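Long-range contacts in internalin C2 (Listeria monocytogenes serotype 4b str. F2365, PDB 4FHO), which is an internalin-family leucine-rich-repeat protein that probably takes part in the adhesion of Listeria to host cells or their invasion: residues L142-I147 against I164-V169; R185-K190 against E205-D210; S192-L197 against V216-N221; L200-E205 against L222-I227. One frame throughout, in Å; residues are numbered along the deposited sequence.

Overall arrangement
All four contacts join one coil of the leucine-rich-repeat solenoid to the next, the partners lying 15 to 19 residues apart at their closest ends. Contacts 1 and 2 follow one another along the turns that leave the parallel sheet; their centres are 10 Å apart and Ile-164 N meets Arg-185 O at 2.7 Å. Contacts 2, 3 and 4 lie along the same last turns of the solenoid, their segments alternating in sequence. Contact 4 shares Glu-205 with contact 2, where the Arg-185 partner of that glutamate holds a sulfate ion. Contact 3 meets contact 2, 13 Å away between centres, across the hydrophobic core, where Leu-197 and Ile-194 pack on Leu-208.

Contact 1 of 4, residues L142-I147 against I164-V169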
loop_
_atom_site.group_PDB
_atom_site.type_symbol
_atom_site.label_atom_id
_atom_site.label_comp_id
_atom_site.label_asym_id
_atom_site.label_seq_id
_atom_site.Cartn_x
_atom_site.Cartn_y
_atom_site.Cartn_z
ATOM N N LEU A 142 -7.096 -0.217 -0.579
ATOM C CA LEU A 142 -7.352 -1.195 -1.640
ATOM C C LEU A 142 -8.439 -0.754 -2.635
ATOM O O LEU A 142 -8.943 -1.572 -3.390
ATOM C CB LEU A 142 -7.735 -2.521 -0.980
ATOM C CG LEU A 142 -6.619 -3.231 -0.200
ATOM C CD1 LEU A 142 -7.138 -4.513 0.462
ATOM C CD2 LEU A 142 -5.400 -3.563 -1.053
ATOM N N ASP A 143 -8.734 0.548 -2.679
ATOM C CA ASP A 143 -9.868 1.094 -3.443
ATOM C C ASP A 143 -9.670 0.995 -4.937
ATOM O O ASP A 143 -8.547 1.041 -5.394
ATOM C CB ASP A 143 -10.080 2.582 -3.134
ATOM C CG ASP A 143 -10.237 2.833 -1.665
ATOM O OD1 ASP A 143 -11.356 2.699 -1.152
ATOM O OD2 ASP A 143 -9.207 3.082 -1.017
ATOM N N LEU A 144 -10.772 0.864 -5.675
ATOM C CA LEU A 144 -10.775 0.966 -7.151
ATOM C C LEU A 144 -9.978 -0.188 -7.817
ATOM O O LEU A 144 -9.191 0.016 -8.731
ATOM C CB LEU A 144 -10.306 2.356 -7.608
ATOM C CG LEU A 144 -11.140 3.555 -7.093
ATOM C CD1 LEU A 144 -10.343 4.863 -7.053
ATOM C CD2 LEU A 144 -12.333 3.675 -8.007
ATOM N N ASN A 145 -10.190 -1.388 -7.309
ATOM C CA ASN A 145 -9.647 -2.625 -7.850
ATOM C C ASN A 145 -10.825 -3.564 -8.164
ATOM O O ASN A 145 -11.957 -3.101 -8.342
ATOM C CB ASN A 145 -8.618 -3.156 -6.840
ATOM C CG ASN A 145 -7.350 -2.319 -6.826
ATOM O OD1 ASN A 145 -6.707 -2.179 -7.837
ATOM N ND2 ASN A 145 -7.013 -1.741 -5.684
ATOM N N GLN A 146 -10.577 -4.864 -8.288
ATOM C CA GLN A 146 -11.651 -5.847 -8.488
ATOM C C GLN A 146 -11.486 -6.985 -7.486
ATOM O O GLN A 146 -11.524 -8.152 -7.846
ATOM C CB GLN A 146 -11.658 -6.339 -9.945
ATOM C CG GLN A 146 -11.887 -5.203 -10.940
ATOM C CD GLN A 146 -11.887 -5.629 -12.394
ATOM O OE1 GLN A 146 -12.142 -6.786 -12.728
ATOM N NE2 GLN A 146 -11.603 -4.677 -13.275
ATOM N N ILE A 147 -11.317 -6.607 -6.218
ATOM C CA ILE A 147 -11.082 -7.530 -5.122
ATOM C C ILE A 147 -12.435 -8.044 -4.628
ATOM O O ILE A 147 -13.382 -7.273 -4.444
ATOM C CB ILE A 147 -10.323 -6.851 -3.953
ATOM C CG1 ILE A 147 -8.908 -6.422 -4.409
ATOM C CG2 ILE A 147 -10.240 -7.789 -2.730
ATOM C CD1 ILE A 147 -8.296 -5.330 -3.557
ATOM N N ILE A 164 -11.560 -0.024 1.198
ATOM C CA ILE A 164 -11.868 -1.075 0.216
ATOM C C ILE A 164 -13.006 -0.689 -0.742
ATOM O O ILE A 164 -13.608 -1.559 -1.372
ATOM C CB ILE A 164 -12.192 -2.420 0.918
ATOM C CG1 ILE A 164 -13.345 -2.269 1.918
ATOM C CG2 ILE A 164 -10.944 -2.981 1.597
ATOM C CD1 ILE A 164 -13.940 -3.593 2.357
ATOM N N GLY A 165 -13.252 0.612 -0.909
ATOM C CA GLY A 165 -14.315 1.106 -1.786
ATOM C C GLY A 165 -14.109 0.780 -3.251
ATOM O O GLY A 165 -12.989 0.571 -3.670
ATOM N N ASN A 166 -15.199 0.661 -4.007
ATOM C CA ASN A 166 -15.159 0.302 -5.438
ATOM C C ASN A 166 -14.413 -1.017 -5.689
ATOM O O ASN A 166 -13.392 -1.048 -6.369
ATOM C CB ASN A 166 -14.581 1.456 -6.276
ATOM C CG ASN A 166 -15.395 2.725 -6.153
ATOM O OD1 ASN A 166 -16.395 2.890 -6.837
ATOM N ND2 ASN A 166 -14.972 3.619 -5.283
ATOM N N ASN A 167 -14.878 -2.070 -5.026
ATOM C CA ASN A 167 -14.411 -3.431 -5.261
ATOM C C ASN A 167 -15.659 -4.317 -5.450
ATOM O O ASN A 167 -16.723 -3.788 -5.770
ATOM C CB ASN A 167 -13.466 -3.837 -4.110
ATOM C CG ASN A 167 -12.058 -3.332 -4.305
ATOM O OD1 ASN A 167 -11.365 -3.808 -5.177
ATOM N ND2 ASN A 167 -11.630 -2.356 -3.502
ATOM N N GLN A 168 -15.545 -5.633 -5.250
ATOM C CA GLN A 168 -16.662 -6.567 -5.362
ATOM C C GLN A 168 -16.782 -7.401 -4.072
ATOM O O GLN A 168 -17.145 -8.565 -4.124
ATOM C CB GLN A 168 -16.447 -7.465 -6.584
ATOM C CG GLN A 168 -16.311 -6.740 -7.923
ATOM C CD GLN A 168 -17.369 -7.139 -8.935
ATOM O OE1 GLN A 168 -18.517 -6.694 -8.856
ATOM N NE2 GLN A 168 -16.986 -7.989 -9.893
ATOM N N VAL A 169 -16.484 -6.785 -2.924
ATOM C CA VAL A 169 -16.450 -7.464 -1.636
ATOM C C VAL A 169 -17.886 -7.775 -1.214
ATOM O O VAL A 169 -18.736 -6.895 -1.278
ATOM C CB VAL A 169 -15.766 -6.591 -0.554
ATOM C CG1 VAL A 169 -15.906 -7.196 0.834
ATOM C CG2 VAL A 169 -14.298 -6.392 -0.876
#
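Asn-167 lays its carboxamide against the turn 142-147 and is gripped at both ends. ND2 donates to Leu-142 O at 2.8 Å, while OD1 accepts from Ile-147 N at 3.0 Å, the donor 25° out of the side-chain carbonyl plane. With CG anti to its carbonyl carbon (chi1 -82°), the amide runs side by side with Ile-147, and ND2 reaches Ile-164 O in its own coil. Leu-142 O takes a second donor, Asn-145 ND2, and the two amides come to it from opposite faces of its plane. Asparagine suits both places, because one short side chain carries a donor and an acceptor for buried backbone groups: this is the asparagine ladder of leucine-rich repeats. Asn-145 continues it to Leu-120 and Thr-123 in the preceding coil. Beside the ladder Leu-144 N donates to Gly-165 O at 3.0 Å, and Gln-168 N to Ile-147 O at 2.8 Å. Asp-143 OD1 makes a weak bond to Gly-165 N, its OD2 being held by Ser-163. On the outside Leu-144 CD2 lies along Asn-166 CB at 3.6 Å. The two turns leave the adjacent parallel strands 139-141 and 161-163, and Asn-189, following strand 183-185, extends the ladder onto Ile-164 and Val-169.

Contact 2 of 4, residues R185-K190 against E205-D210. With SO4 (sulfate ion), chain C.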
loop_
_atom_site.group_PDB
_atom_site.type_symbol
_atom_site.label_atom_id
_atom_site.label_comp_id
_atom_site.label_asym_id
_atom_site.label_seq_id
_atom_site.Cartn_x
_atom_site.Cartn_y
_atom_site.Cartn_z
ATOM N N ARG A 185 -13.789 2.286 5.102
ATOM C CA ARG A 185 -14.411 2.886 3.934
ATOM C C ARG A 185 -14.657 1.789 2.913
ATOM O O ARG A 185 -13.705 1.183 2.422
ATOM C CB ARG A 185 -13.526 3.975 3.371
ATOM C CG ARG A 185 -13.519 5.213 4.246
ATOM C CD ARG A 185 -12.677 6.272 3.596
ATOM N NE ARG A 185 -12.757 7.531 4.315
ATOM C CZ ARG A 185 -12.232 8.678 3.892
ATOM N NH1 ARG A 185 -11.550 8.759 2.739
ATOM N NH2 ARG A 185 -12.369 9.757 4.643
ATOM N N ALA A 186 -15.933 1.526 2.627
ATOM C CA ALA A 186 -16.350 0.400 1.791
ATOM C C ALA A 186 -17.506 0.739 0.848
ATOM O O ALA A 186 -18.297 -0.147 0.512
ATOM C CB ALA A 186 -16.691 -0.796 2.671
ATOM N N ASP A 187 -17.548 1.992 0.363
ATOM C CA ASP A 187 -18.587 2.417 -0.606
ATOM C C ASP A 187 -18.458 1.607 -1.909
ATOM O O ASP A 187 -17.351 1.399 -2.376
ATOM C CB ASP A 187 -18.481 3.915 -0.962
ATOM C CG ASP A 187 -18.880 4.850 0.185
ATOM O OD1 ASP A 187 -19.466 4.394 1.183
ATOM O OD2 ASP A 187 -18.631 6.077 0.075
ATOM N N ASP A 188 -19.589 1.165 -2.467
ATOM C CA ASP A 188 -19.654 0.536 -3.798
ATOM C C ASP A 188 -18.959 -0.839 -3.779
ATOM O O ASP A 188 -17.874 -1.032 -4.306
ATOM C CB ASP A 188 -19.162 1.500 -4.912
ATOM C CG ASP A 188 -19.503 1.017 -6.336
ATOM O OD1 ASP A 188 -20.032 -0.097 -6.544
ATOM O OD2 ASP A 188 -19.191 1.764 -7.281
ATOM N N ASN A 189 -19.634 -1.768 -3.120
ATOM C CA ASN A 189 -19.235 -3.158 -2.981
ATOM C C ASN A 189 -20.521 -4.020 -3.057
ATOM O O ASN A 189 -21.545 -3.535 -3.552
ATOM C CB ASN A 189 -18.438 -3.311 -1.677
ATOM C CG ASN A 189 -16.968 -3.026 -1.856
ATOM O OD1 ASN A 189 -16.269 -3.740 -2.585
ATOM N ND2 ASN A 189 -16.482 -2.002 -1.177
ATOM N N LYS A 190 -20.468 -5.269 -2.618
ATOM C CA LYS A 190 -21.632 -6.154 -2.597
ATOM C C LYS A 190 -21.921 -6.603 -1.164
ATOM O O LYS A 190 -22.252 -7.754 -0.927
ATOM C CB LYS A 190 -21.386 -7.348 -3.536
ATOM C CG LYS A 190 -21.145 -6.972 -4.993
ATOM C CD LYS A 190 -22.453 -6.690 -5.731
ATOM C CE LYS A 190 -22.229 -5.918 -7.025
ATOM N NZ LYS A 190 -21.209 -6.546 -7.913
ATOM N N GLU A 205 -15.620 6.054 11.800
ATOM C CA GLU A 205 -16.130 6.405 10.470
ATOM C C GLU A 205 -16.331 5.118 9.685
ATOM O O GLU A 205 -15.376 4.368 9.482
ATOM C CB GLU A 205 -15.129 7.336 9.773
ATOM C CG GLU A 205 -15.387 7.645 8.300
ATOM C CD GLU A 205 -14.434 8.698 7.755
ATOM O OE1 GLU A 205 -14.503 9.851 8.220
ATOM O OE2 GLU A 205 -13.621 8.388 6.856
ATOM N N VAL A 206 -17.575 4.855 9.278
ATOM C CA VAL A 206 -17.933 3.692 8.475
ATOM C C VAL A 206 -18.640 4.182 7.218
ATOM O O VAL A 206 -19.700 4.764 7.304
ATOM C CB VAL A 206 -18.798 2.702 9.252
ATOM C CG1 VAL A 206 -18.999 1.415 8.452
ATOM C CG2 VAL A 206 -18.138 2.356 10.575
ATOM N N HIS A 207 -18.041 3.988 6.051
ATOM C CA HIS A 207 -18.644 4.405 4.784
ATOM C C HIS A 207 -19.128 3.165 4.072
ATOM O O HIS A 207 -18.321 2.320 3.656
ATOM C CB HIS A 207 -17.667 5.214 3.931
ATOM C CG HIS A 207 -17.436 6.639 4.394
ATOM N ND1 HIS A 207 -16.727 7.520 3.654
ATOM C CD2 HIS A 207 -17.831 7.315 5.525
ATOM C CE1 HIS A 207 -16.679 8.699 4.297
ATOM N NE2 HIS A 207 -17.364 8.576 5.434
ATOM N N LEU A 208 -20.450 3.037 3.928
ATOM C CA LEU A 208 -21.094 1.861 3.317
ATOM C C LEU A 208 -22.132 2.235 2.248
ATOM O O LEU A 208 -23.082 1.502 2.046
ATOM C CB LEU A 208 -21.715 0.988 4.420
ATOM C CG LEU A 208 -20.752 0.275 5.384
ATOM C CD1 LEU A 208 -21.512 -0.235 6.600
ATOM C CD2 LEU A 208 -20.003 -0.870 4.744
ATOM N N LYS A 209 -21.907 3.331 1.509
ATOM C CA LYS A 209 -22.820 3.757 0.422
ATOM C C LYS A 209 -22.815 2.734 -0.719
ATOM O O LYS A 209 -21.841 2.048 -0.888
ATOM C CB LYS A 209 -22.427 5.129 -0.155
ATOM C CG LYS A 209 -22.482 6.264 0.858
ATOM C CD LYS A 209 -21.973 7.588 0.311
ATOM C CE LYS A 209 -22.858 8.146 -0.774
ATOM N NZ LYS A 209 -22.740 9.629 -0.869
ATOM N N ASP A 210 -23.920 2.643 -1.464
ATOM C CA ASP A 210 -24.054 1.746 -2.640
ATOM C C ASP A 210 -23.655 0.295 -2.328
ATOM O O ASP A 210 -22.899 -0.342 -3.056
ATOM C CB ASP A 210 -23.292 2.315 -3.855
ATOM C CG ASP A 210 -23.972 3.539 -4.444
ATOM O OD1 ASP A 210 -24.861 3.366 -5.304
ATOM O OD2 ASP A 210 -23.627 4.671 -4.048
HETATM S S SO4 C . -10.080 11.965 2.217
HETATM O O1 SO4 C . -11.061 12.993 1.774
HETATM O O2 SO4 C . -10.152 10.791 1.313
HETATM O O3 SO4 C . -8.700 12.514 2.190
HETATM O O4 SO4 C . -10.408 11.553 3.602
HETATM O O HOH W 1 -15.950 6.980 0.827
#
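In this leucine-rich-repeat solenoid the end of strand 183-185 pairs in parallel with strand 205-207, Arg-185 beside His-207, and the following turns run on together, with a charged cluster at the sheet surface. Arg-185 stretches out from CG to NE and grips Glu-205 side-on: NE at 2.8 Å and NH2 at 2.9 Å both donate to the single oxygen OE2. Guanidinium and carboxylate planes are 16° apart; OE2 lies near the guanidinium plane, met by NE close to its C-O axis and by NH2 on the syn side, a double grip that fixes the guanidinium's rotation. Its other edge holds a sulfate ion, probably from the crystallisation liquor, through NH1 to O2 at 2.8 Å and NH2 to O4. Arginine suits this place because its flat group can serve two anions at once. His-207 lies alongside Arg-185 with its ring plane 4° from the guanidinium plane, and a water in the plane of the ring links ND1 to Asp-187 OD2. The other oxygen, Asp-187 OD1, accepts from Lys-209 N at 2.7 Å from above the carboxylate plane; an aspartate here, with CG beside its backbone N (chi1 -70°), can reach the backbone of the next turn. Main-chain bonds continue the pairing, Ala-186 N to His-207 O at 2.7 Å and Asp-188 N to Lys-209 O at 2.9 Å. On the core side the small Ala-186 CB packs on Leu-208 CD2. Strand 161-163 flanks Arg-185 through Tyr-161 and Ser-163, while strand 227-229 borders the other side, Thr-229 touching Asp-187, His-207 and Lys-209.

Contact 3 of 4, residues S192-L197 against V216-N221; sequences SDISPL and VSPLAN
The puckered ring of Pro-218 meets the neighbouring coil with its CB-CG edge: CG lies 3.5 Å from Ser-195 CA, and CB 3.5 Å from Ile-194 O. A proline suits such a bend, since its ring is rigid and presents carbon to the backbone of the preceding coil. No hydrogen bond crosses between the segments. The carboxylate of Asp-193 stays within its own segment, OD1 accepting from Ser-195 N at 2.9 Å to make an Asx turn and, on its syn lone pair, from Ser-195 OG at 2.7 Å; these two bonds hold the start of the 3-10 segment 195-197. Farther in, Ile-194 crosses Leu-219 at about a right angle, CD1 coming to 3.7 Å from Leu-219 CG. Ile-194 CG1 sits between the backbone N and the carbonyl carbon (chi1 61°), and with chi2 extended CD1 reaches Leu-219. Leu-197 CD1 and Leu-219 CD2 add a looser contact at 4.2 Å, branched side chains suiting an interior filled from several coils. Both segments belong to links between successive strands of the leucine-rich-repeat solenoid, 183-185 to 205-207 and 205-207 to 227-229, on the side away from the sheet, where Ile-194 also packs on Leu-208 and Ile-213.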
loop_
_atom_site.group_PDB
_atom_site.type_symbol
_atom_site.label_atom_id
_atom_site.label_comp_id
_atom_site.label_asym_id
_atom_site.label_seq_id
_atom_site.Cartn_x
_atom_site.Cartn_y
_atom_site.Cartn_z
ATOM N N SER A 192 -24.005 -7.034 2.172
ATOM C CA SER A 192 -25.377 -7.080 2.737
ATOM C C SER A 192 -25.477 -7.325 4.240
ATOM O O SER A 192 -26.441 -6.888 4.851
ATOM C CB SER A 192 -26.229 -8.118 1.993
ATOM O OG SER A 192 -25.589 -9.376 1.966
ATOM N N ASP A 193 -24.521 -8.052 4.810
ATOM C CA ASP A 193 -24.483 -8.372 6.235
ATOM C C ASP A 193 -23.335 -7.543 6.785
ATOM O O ASP A 193 -22.233 -7.660 6.293
ATOM C CB ASP A 193 -24.213 -9.883 6.406
ATOM C CG ASP A 193 -24.374 -10.379 7.838
ATOM O OD1 ASP A 193 -24.378 -9.580 8.791
ATOM O OD2 ASP A 193 -24.498 -11.610 8.006
ATOM N N ILE A 194 -23.599 -6.696 7.780
ATOM C CA ILE A 194 -22.541 -5.969 8.518
ATOM C C ILE A 194 -22.394 -6.432 9.982
ATOM O O ILE A 194 -21.772 -5.736 10.786
ATOM C CB ILE A 194 -22.688 -4.417 8.407
ATOM C CG1 ILE A 194 -24.007 -3.907 8.986
ATOM C CG2 ILE A 194 -22.565 -3.987 6.954
ATOM C CD1 ILE A 194 -23.984 -2.418 9.271
ATOM N N SER A 195 -22.902 -7.632 10.300
ATOM C CA SER A 195 -22.736 -8.259 11.628
ATOM C C SER A 195 -21.303 -8.268 12.160
ATOM O O SER A 195 -21.114 -7.963 13.336
ATOM C CB SER A 195 -23.316 -9.682 11.664
ATOM O OG SER A 195 -24.714 -9.643 11.453
ATOM N N PRO A 196 -20.294 -8.556 11.298
ATOM C CA PRO A 196 -18.889 -8.478 11.738
ATOM C C PRO A 196 -18.434 -7.180 12.402
ATOM O O PRO A 196 -17.540 -7.226 13.244
ATOM C CB PRO A 196 -18.110 -8.699 10.437
ATOM C CG PRO A 196 -18.970 -9.640 9.687
ATOM C CD PRO A 196 -20.380 -9.212 9.973
ATOM N N LEU A 197 -19.045 -6.053 12.034
ATOM C CA LEU A 197 -18.650 -4.734 12.543
ATOM C C LEU A 197 -18.990 -4.527 14.023
ATOM O O LEU A 197 -18.375 -3.678 14.662
ATOM C CB LEU A 197 -19.238 -3.603 11.667
ATOM C CG LEU A 197 -18.980 -3.650 10.138
ATOM C CD1 LEU A 197 -19.412 -2.345 9.482
ATOM C CD2 LEU A 197 -17.538 -3.969 9.762
ATOM N N VAL A 216 -29.054 -2.587 10.224
ATOM C CA VAL A 216 -27.947 -1.836 10.869
ATOM C C VAL A 216 -27.853 -2.025 12.401
ATOM O O VAL A 216 -27.103 -1.305 13.065
ATOM C CB VAL A 216 -27.944 -0.329 10.463
ATOM C CG1 VAL A 216 -27.654 -0.204 8.973
ATOM C CG2 VAL A 216 -29.241 0.374 10.836
ATOM N N SER A 217 -28.538 -3.048 12.936
ATOM C CA SER A 217 -28.408 -3.471 14.350
ATOM C C SER A 217 -26.969 -3.674 14.868
ATOM O O SER A 217 -26.675 -3.263 15.996
ATOM C CB SER A 217 -29.212 -4.762 14.624
ATOM O OG SER A 217 -30.579 -4.593 14.299
ATOM N N PRO A 218 -26.063 -4.275 14.055
ATOM C CA PRO A 218 -24.669 -4.450 14.528
ATOM C C PRO A 218 -23.906 -3.159 14.851
ATOM O O PRO A 218 -22.932 -3.209 15.608
ATOM C CB PRO A 218 -24.010 -5.225 13.387
ATOM C CG PRO A 218 -25.143 -5.900 12.693
ATOM C CD PRO A 218 -26.246 -4.907 12.736
ATOM N N LEU A 219 -24.379 -2.019 14.325
ATOM C CA LEU A 219 -23.858 -0.694 14.681
ATOM C C LEU A 219 -24.433 -0.085 15.960
ATOM O O LEU A 219 -23.803 0.827 16.506
ATOM C CB LEU A 219 -24.055 0.295 13.512
ATOM C CG LEU A 219 -23.523 -0.153 12.144
ATOM C CD1 LEU A 219 -23.795 0.920 11.100
ATOM C CD2 LEU A 219 -22.036 -0.478 12.205
ATOM N N ALA A 220 -25.588 -0.582 16.431
ATOM C CA ALA A 220 -26.338 0.011 17.567
ATOM C C ALA A 220 -25.522 0.203 18.847
ATOM O O ALA A 220 -25.704 1.211 19.541
ATOM C CB ALA A 220 -27.592 -0.813 17.886
ATOM N N ASN A 221 -24.633 -0.754 19.139
ATOM C CA ASN A 221 -23.782 -0.714 20.354
ATOM C C ASN A 221 -22.389 -0.079 20.219
ATOM O O ASN A 221 -21.744 0.193 21.238
ATOM C CB ASN A 221 -23.706 -2.117 20.985
ATOM C CG ASN A 221 -24.928 -2.423 21.811
ATOM O OD1 ASN A 221 -25.142 -1.808 22.854
ATOM N ND2 ASN A 221 -25.760 -3.337 21.329
#

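Contact 4 of 4, residues L200-E205 against L222-I227; sequences LPNLIE and LSNLFI
Ile-204 O is gripped by two successive backbone amides of the next leucine-rich-repeat coil. Phe-226 N, at 2.7 Å, uses a lone pair in the carbonyl plane, while Ile-227 N, at 3.2 Å, comes in nearly on the line of the C=O bond. This pair of bonds lies where the chain enters the parallel sheet, and Glu-205 pairs with Ile-227 just beyond it, Glu-205 CG lying beside Ile-227 CG2. Earlier in the coil, residues 200-203 form a type I beta turn. Asn-224 reaches it with ND2, donating to Pro-201 O at 3.0 Å with the acceptor close to the amide plane; a short amide suits this place because it can bond to the main chain of a neighbouring coil. Asn-224 N is buried here without a partner. Ile-204 CG2 rests on Phe-226 CB at 3.9 Å, whereas the phenyl ring, its CG anti to the backbone N (chi1 -180°), leads away from the other coil. Leu-203 and Leu-222, both buried as suits leucine, cross obliquely, with Leu-203 CD1 4.0 Å from Leu-222 CD1. Leu-225, partly exposed, brings its CD1 up to Leu-203 CB. The other methyl of Leu-222, CD2, sits 3.2 Å from Leu-200 O.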
loop_
_atom_site.group_PDB
_atom_site.type_symbol
_atom_site.label_atom_id
_atom_site.label_comp_id
_atom_site.label_asym_id
_atom_site.label_seq_id
_atom_site.Cartn_x
_atom_site.Cartn_y
_atom_site.Cartn_z
ATOM N N LEU A 200 -16.016 -4.569 16.362
ATOM C CA LEU A 200 -15.026 -3.511 16.103
ATOM C C LEU A 200 -15.412 -2.266 16.922
ATOM O O LEU A 200 -16.055 -1.347 16.391
ATOM C CB LEU A 200 -14.956 -3.218 14.596
ATOM C CG LEU A 200 -14.647 -4.417 13.689
ATOM C CD1 LEU A 200 -14.607 -3.997 12.227
ATOM C CD2 LEU A 200 -13.342 -5.094 14.070
ATOM N N PRO A 201 -15.041 -2.238 18.228
ATOM C CA PRO A 201 -15.539 -1.167 19.120
ATOM C C PRO A 201 -14.985 0.253 18.900
ATOM O O PRO A 201 -15.616 1.225 19.331
ATOM C CB PRO A 201 -15.160 -1.683 20.516
ATOM C CG PRO A 201 -13.962 -2.530 20.287
ATOM C CD PRO A 201 -14.244 -3.226 18.988
ATOM N N ASN A 202 -13.840 0.377 18.228
ATOM C CA ASN A 202 -13.186 1.671 18.049
ATOM C C ASN A 202 -13.580 2.401 16.756
ATOM O O ASN A 202 -13.038 3.472 16.498
ATOM C CB ASN A 202 -11.664 1.512 18.185
ATOM C CG ASN A 202 -11.266 0.954 19.541
ATOM O OD1 ASN A 202 -11.401 1.629 20.554
ATOM N ND2 ASN A 202 -10.801 -0.292 19.569
ATOM N N LEU A 203 -14.532 1.852 15.978
ATOM C CA LEU A 203 -14.968 2.451 14.706
ATOM C C LEU A 203 -15.542 3.849 14.929
ATOM O O LEU A 203 -16.462 4.038 15.750
ATOM C CB LEU A 203 -15.996 1.580 13.960
ATOM C CG LEU A 203 -15.516 0.372 13.168
ATOM C CD1 LEU A 203 -16.723 -0.430 12.714
ATOM C CD2 LEU A 203 -14.683 0.813 11.967
ATOM N N ILE A 204 -14.930 4.817 14.244
ATOM C CA ILE A 204 -15.352 6.207 14.222
ATOM C C ILE A 204 -16.127 6.521 12.934
ATOM O O ILE A 204 -17.176 7.177 12.984
ATOM C CB ILE A 204 -14.140 7.168 14.361
ATOM C CG1 ILE A 204 -13.313 6.840 15.616
ATOM C CG2 ILE A 204 -14.618 8.618 14.416
ATOM C CD1 ILE A 204 -12.115 7.751 15.819
ATOM N N GLU A 205 -15.620 6.054 11.800
ATOM C CA GLU A 205 -16.130 6.405 10.470
ATOM C C GLU A 205 -16.331 5.118 9.685
ATOM O O GLU A 205 -15.376 4.368 9.482
ATOM C CB GLU A 205 -15.129 7.336 9.773
ATOM C CG GLU A 205 -15.387 7.645 8.300
ATOM C CD GLU A 205 -14.434 8.698 7.755
ATOM O OE1 GLU A 205 -14.503 9.851 8.220
ATOM O OE2 GLU A 205 -13.621 8.388 6.856
ATOM N N LEU A 222 -21.971 0.231 18.994
ATOM C CA LEU A 222 -20.691 0.907 18.751
ATOM C C LEU A 222 -20.797 2.355 19.222
ATOM O O LEU A 222 -21.563 3.138 18.655
ATOM C CB LEU A 222 -20.333 0.854 17.272
ATOM C CG LEU A 222 -20.156 -0.540 16.662
ATOM C CD1 LEU A 222 -19.807 -0.378 15.193
ATOM C CD2 LEU A 222 -19.103 -1.366 17.390
ATOM N N SER A 223 -20.049 2.681 20.277
ATOM C CA SER A 223 -20.211 3.944 21.014
ATOM C C SER A 223 -19.254 5.068 20.614
ATOM O O SER A 223 -19.446 6.182 21.068
ATOM C CB SER A 223 -20.118 3.694 22.528
ATOM O OG SER A 223 -18.835 3.236 22.908
ATOM N N ASN A 224 -18.245 4.788 19.777
ATOM C CA ASN A 224 -17.316 5.828 19.269
ATOM C C ASN A 224 -17.644 6.322 17.845
ATOM O O ASN A 224 -16.877 7.086 17.268
ATOM C CB ASN A 224 -15.871 5.326 19.344
ATOM C CG ASN A 224 -15.461 4.936 20.752
ATOM O OD1 ASN A 224 -15.449 5.767 21.655
ATOM N ND2 ASN A 224 -15.119 3.665 20.942
ATOM N N LEU A 225 -18.822 5.967 17.336
ATOM C CA LEU A 225 -19.178 6.120 15.930
ATOM C C LEU A 225 -19.566 7.584 15.699
ATOM O O LEU A 225 -20.481 8.082 16.352
ATOM C CB LEU A 225 -20.339 5.161 15.604
ATOM C CG LEU A 225 -20.615 4.519 14.253
ATOM C CD1 LEU A 225 -19.362 3.923 13.633
ATOM C CD2 LEU A 225 -21.687 3.453 14.444
ATOM N N PHE A 226 -18.832 8.284 14.828
ATOM C CA PHE A 226 -19.202 9.635 14.387
ATOM C C PHE A 226 -20.144 9.596 13.186
ATOM O O PHE A 226 -21.067 10.404 13.145
ATOM C CB PHE A 226 -17.989 10.526 14.085
ATOM C CG PHE A 226 -18.368 11.921 13.642
ATOM C CD1 PHE A 226 -18.815 12.866 14.575
ATOM C CD2 PHE A 226 -18.342 12.272 12.284
ATOM C CE1 PHE A 226 -19.197 14.144 14.174
ATOM C CE2 PHE A 226 -18.727 13.556 11.879
ATOM C CZ PHE A 226 -19.151 14.486 12.820
ATOM N N ILE A 227 -19.902 8.712 12.216
ATOM C CA ILE A 227 -20.729 8.633 11.001
ATOM C C ILE A 227 -20.733 7.252 10.358
ATOM O O ILE A 227 -19.695 6.585 10.267
ATOM C CB ILE A 227 -20.341 9.732 9.970
ATOM C CG1 ILE A 227 -21.415 9.887 8.877
ATOM C CG2 ILE A 227 -18.951 9.505 9.388
ATOM C CD1 ILE A 227 -21.124 11.002 7.884
#